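Iron(III) ABC transporter, periplasmic iron-compound-binding protein (Vibrio cholerae, PDB 3TEF) probably binds iron-loaded catecholate siderophores in the periplasm and delivers them to an ABC transporter for iron uptake. Local coordinates at residues A[256-260]-A[261-265]; A[268-271]-A[272-275]. All coordinates share one frame; numbering follows the deposited sequence.

Interaction 1: A[256-260]-A[261-265]; sequences DVNAW and YIAIS
Tyr-261 N bonds back to Val-257 O at 3.0 Å, an ordinary alpha-helical step, but Ala-263 N reaches five residues back to Asn-258 O, at 2.7 Å and close to straight (168°), so the helix widens into a pi-type turn, with only weak bonds from Ile-262 N in between.

Ala-263 places its methyl against the Asn-258 amide, with Ala-263 CB 3.7 Å from Asn-258 ND2. In Asn-258, chi1 of 173° sets CG beside the carbonyl carbon, on the side where this methyl packs, 3.4 Å from Ala-263 CB to Asn-258 O. Asn-258 OD1 also lies 3.8 Å from Ile-262 CB, and the two side chains cross at about a right angle. Asn-258 ND2 is hydrogen-bonded to Tyr-52 OH. Val-257 and Tyr-261 run side by side, with Val-257 CG1 4.1 Å from Tyr-261 CB.

Helix 257-262 is short and lies near the centre of the chain; residues 263-265 leave it. Asp-256 is its N-cap: Asp-256 OD2 uses its anti lone pair to accept from Ala-259 N at 2.9 Å. At the other end Ala-263 is the centre of an inverse gamma turn. Beyond it, one water takes a bond from Ser-265 N and donates to Ala-259 O.

The Tyr-261 ring makes a cation-pi contact with Arg-88, its OH bonds to Arg-221 NE, and Tyr-261 O accepts from Arg-88 NH2 and, weakly, from Arg-177 NH2. This basic cluster is consistent with a pocket for an anionic ferric catecholate siderophore. Trp-260 NE1 bonds to Asp-276 OD2.

Interaction 2: A[268-271]-A[272-275]; sequences KATE and QMVA
Gln-272 N, Met-273 N, Val-274 N and Ala-275 N each donate to the carbonyl four residues back. The acceptors are the oxygens of Lys-268, Ala-269, Thr-270 and Glu-271. Met-273 N to Ala-269 O is the shortest of the four, at 2.8 Å. This is regular alpha-helical bonding, in the C-terminal helix of the periplasmic binding protein fold.

Met-273 CG comes to 3.3 Å from Ala-269 O, obliquely beside the oxygen. The first torsion of Met-273 (chi1 -64°) sets CG beside its own backbone N, which is the donor to the same oxygen. Val-274 CG2 lies 3.6 Å from Thr-270 O.

Three polar side chains have partners outside the segments: Thr-270 OG1 is hydrogen-bonded to Gly-266 O and Tyr-113 OH, the extended Glu-271 forms a salt bridge through OE2 with Lys-137, and Gln-272, bent at chi2 (67°), bonds through NE2 to Asp-276 OD1. The backbone N atoms of Lys-268 and Ala-269 donate to the two carboxylate oxygens of Asp-31. Thr-270 and Val-274 pack on helix 131-154, the long helix that probably links the two lobes as in relatives of this family, while Ala-269, Gln-272 and Met-273 meet helix 257-262.

How the interactions relate
Interaction 1 comes first along the chain and interaction 2 follows after a short link. Their centres are 9 Å apart. Helix 257-262 and helix 267-279 are consecutive, and they pack directly on each other. Ala-259 CB lies 3.4 Å from Ala-269 O, and Asp-256 CB lies 3.6 Å from Gln-272 CG. Asp-276 of the second helix also accepts from Asp-256 N through OD2, at the start of the first. Strand 252-254 of the mixed sheet leads into interaction 1. Helix 267-279 packs between helix 257-262 and helix 131-154. It probably sets the central segment of interaction 1 against the helix that links the two lobes.

Interaction 1: A[256-260]-A[261-265]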
loop_
_atom_site.group_PDB
_atom_site.type_symbol
_atom_site.label_atom_id
_atom_site.label_comp_id
_atom_site.label_asym_id
_atom_site.label_seq_id
_atom_site.Cartn_x
_atom_site.Cartn_y
_atom_site.Cartn_z
ATOM N N ASP A 256 7.464 -7.602 -0.961
ATOM C CA ASP A 256 6.414 -7.922 -1.922
ATOM C C ASP A 256 5.919 -6.623 -2.549
ATOM O O ASP A 256 5.393 -5.747 -1.868
ATOM C CB ASP A 256 5.259 -8.647 -1.238
ATOM C CG ASP A 256 4.201 -9.106 -2.226
ATOM O OD1 ASP A 256 4.340 -10.215 -2.785
ATOM O OD2 ASP A 256 3.238 -8.358 -2.455
ATOM N N VAL A 257 6.098 -6.482 -3.851
ATOM C CA VAL A 257 5.806 -5.199 -4.482
ATOM C C VAL A 257 4.322 -4.844 -4.439
ATOM O O VAL A 257 3.968 -3.702 -4.165
ATOM C CB VAL A 257 6.311 -5.145 -5.929
ATOM C CG1 VAL A 257 5.990 -3.779 -6.537
ATOM C CG2 VAL A 257 7.798 -5.408 -5.956
ATOM N N ASN A 258 3.450 -5.814 -4.693
ATOM C CA ASN A 258 2.026 -5.548 -4.577
ATOM C C ASN A 258 1.658 -5.036 -3.185
ATOM O O ASN A 258 0.958 -4.035 -3.039
ATOM C CB ASN A 258 1.198 -6.798 -4.877
ATOM C CG ASN A 258 -0.274 -6.585 -4.591
ATOM O OD1 ASN A 258 -0.963 -5.897 -5.347
ATOM N ND2 ASN A 258 -0.756 -7.134 -3.472
ATOM N N ALA A 259 2.130 -5.733 -2.161
ATOM C CA ALA A 259 1.699 -5.428 -0.808
ATOM C C ALA A 259 2.158 -4.042 -0.358
ATOM O O ALA A 259 1.401 -3.331 0.294
ATOM C CB ALA A 259 2.189 -6.475 0.171
ATOM N N TRP A 260 3.402 -3.685 -0.684
ATOM C CA TRP A 260 4.005 -2.447 -0.161
ATOM C C TRP A 260 3.771 -1.212 -1.023
ATOM O O TRP A 260 3.748 -0.089 -0.514
ATOM C CB TRP A 260 5.517 -2.624 0.032
ATOM C CG TRP A 260 5.897 -3.576 1.138
ATOM C CD1 TRP A 260 5.915 -4.942 1.070
ATOM C CD2 TRP A 260 6.345 -3.238 2.460
ATOM N NE1 TRP A 260 6.320 -5.471 2.268
ATOM C CE2 TRP A 260 6.593 -4.445 3.138
ATOM C CE3 TRP A 260 6.535 -2.028 3.142
ATOM C CZ2 TRP A 260 7.037 -4.485 4.463
ATOM C CZ3 TRP A 260 6.983 -2.067 4.447
ATOM C CH2 TRP A 260 7.227 -3.286 5.096
ATOM N N TYR A 261 3.599 -1.422 -2.323
ATOM C CA TYR A 261 3.615 -0.315 -3.267
ATOM C C TYR A 261 2.270 -0.123 -3.983
ATOM O O TYR A 261 1.806 0.997 -4.169
ATOM C CB TYR A 261 4.754 -0.533 -4.271
ATOM C CG TYR A 261 4.891 0.573 -5.293
ATOM C CD1 TYR A 261 5.368 1.826 -4.927
ATOM C CD2 TYR A 261 4.549 0.358 -6.619
ATOM C CE1 TYR A 261 5.493 2.848 -5.869
ATOM C CE2 TYR A 261 4.675 1.370 -7.571
ATOM C CZ TYR A 261 5.146 2.604 -7.186
ATOM O OH TYR A 261 5.267 3.598 -8.130
ATOM N N ILE A 262 1.644 -1.229 -4.372
ATOM C CA ILE A 262 0.406 -1.182 -5.148
ATOM C C ILE A 262 -0.858 -1.173 -4.290
ATOM O O ILE A 262 -1.696 -0.275 -4.408
ATOM C CB ILE A 262 0.311 -2.368 -6.147
ATOM C CG1 ILE A 262 1.479 -2.337 -7.151
ATOM C CG2 ILE A 262 -1.046 -2.365 -6.861
ATOM C CD1 ILE A 262 1.466 -1.156 -8.089
ATOM N N ALA A 263 -0.992 -2.169 -3.421
ATOM C CA ALA A 263 -2.249 -2.435 -2.732
ATOM C C ALA A 263 -2.254 -1.723 -1.395
ATOM O O ALA A 263 -2.396 -2.333 -0.330
ATOM C CB ALA A 263 -2.437 -3.950 -2.537
ATOM N N ILE A 264 -2.107 -0.409 -1.466
ATOM C CA ILE A 264 -1.926 0.405 -0.268
ATOM C C ILE A 264 -3.064 0.234 0.735
ATOM O O ILE A 264 -4.238 0.417 0.410
ATOM C CB ILE A 264 -1.789 1.874 -0.665
ATOM C CG1 ILE A 264 -0.513 2.075 -1.493
ATOM C CG2 ILE A 264 -1.815 2.763 0.572
ATOM C CD1 ILE A 264 -0.478 3.403 -2.252
ATOM N N SER A 265 -2.693 -0.117 1.963
ATOM C CA SER A 265 -3.635 -0.294 3.060
ATOM C C SER A 265 -4.579 -1.493 2.897
ATOM O O SER A 265 -5.563 -1.618 3.621
ATOM C CB SER A 265 -4.412 0.999 3.348
ATOM O OG SER A 265 -3.542 2.012 3.850
HETATM O O HOH W 1 0.275 -1.281 1.860
#

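Interaction 2: A[268-271]-A[272-275]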
loop_
_atom_site.group_PDB
_atom_site.type_symbol
_atom_site.label_atom_id
_atom_site.label_comp_id
_atom_site.label_asym_id
_atom_site.label_seq_id
_atom_site.Cartn_x
_atom_site.Cartn_y
_atom_site.Cartn_z
ATOM N N LYS A 268 -4.946 -8.024 2.970
ATOM C CA LYS A 268 -3.960 -9.037 2.598
ATOM C C LYS A 268 -2.595 -8.384 2.434
ATOM O O LYS A 268 -1.572 -8.962 2.794
ATOM C CB LYS A 268 -4.346 -9.742 1.296
ATOM C CG LYS A 268 -5.723 -10.382 1.311
ATOM C CD LYS A 268 -5.866 -11.360 2.439
ATOM C CE LYS A 268 -7.161 -12.150 2.320
ATOM N NZ LYS A 268 -7.111 -13.394 3.143
ATOM N N ALA A 269 -2.589 -7.157 1.909
ATOM C CA ALA A 269 -1.345 -6.438 1.713
ATOM C C ALA A 269 -0.628 -6.221 3.033
ATOM O O ALA A 269 0.578 -6.460 3.146
ATOM C CB ALA A 269 -1.619 -5.088 1.016
ATOM N N THR A 270 -1.382 -5.797 4.040
ATOM C CA THR A 270 -0.802 -5.490 5.336
ATOM C C THR A 270 -0.320 -6.768 6.002
ATOM O O THR A 270 0.732 -6.785 6.624
ATOM C CB THR A 270 -1.792 -4.733 6.230
ATOM O OG1 THR A 270 -2.140 -3.499 5.593
ATOM C CG2 THR A 270 -1.157 -4.445 7.580
ATOM N N GLU A 271 -1.078 -7.842 5.838
ATOM C CA GLU A 271 -0.626 -9.139 6.341
ATOM C C GLU A 271 0.668 -9.596 5.685
ATOM O O GLU A 271 1.554 -10.149 6.354
ATOM C CB GLU A 271 -1.737 -10.171 6.209
ATOM C CG GLU A 271 -2.850 -9.851 7.183
ATOM C CD GLU A 271 -4.054 -10.732 7.020
ATOM O OE1 GLU A 271 -4.261 -11.275 5.915
ATOM O OE2 GLU A 271 -4.799 -10.882 8.007
ATOM N N GLN A 272 0.801 -9.324 4.388
ATOM C CA GLN A 272 2.044 -9.606 3.682
ATOM C C GLN A 272 3.211 -8.727 4.140
ATOM O O GLN A 272 4.344 -9.203 4.239
ATOM C CB GLN A 272 1.855 -9.495 2.166
ATOM C CG GLN A 272 3.076 -9.902 1.354
ATOM C CD GLN A 272 3.378 -11.383 1.467
ATOM O OE1 GLN A 272 2.517 -12.217 1.192
ATOM N NE2 GLN A 272 4.592 -11.716 1.900
ATOM N N MET A 273 2.947 -7.440 4.389
ATOM C CA MET A 273 3.988 -6.571 4.931
ATOM C C MET A 273 4.530 -7.147 6.232
ATOM O O MET A 273 5.737 -7.169 6.453
ATOM C CB MET A 273 3.448 -5.159 5.179
ATOM C CG MET A 273 3.018 -4.435 3.894
ATOM S SD MET A 273 2.072 -2.947 4.233
ATOM C CE MET A 273 3.293 -1.991 5.143
ATOM N N VAL A 274 3.623 -7.566 7.107
ATOM C CA VAL A 274 4.019 -8.199 8.367
ATOM C C VAL A 274 4.881 -9.444 8.117
ATOM O O VAL A 274 5.954 -9.609 8.717
ATOM C CB VAL A 274 2.790 -8.571 9.215
ATOM C CG1 VAL A 274 3.174 -9.575 10.302
ATOM C CG2 VAL A 274 2.176 -7.325 9.828
ATOM N N ALA A 275 4.426 -10.306 7.218
ATOM C CA ALA A 275 5.187 -11.508 6.877
ATOM C C ALA A 275 6.578 -11.150 6.363
ATOM O O ALA A 275 7.561 -11.799 6.724
ATOM C CB ALA A 275 4.447 -12.358 5.858
#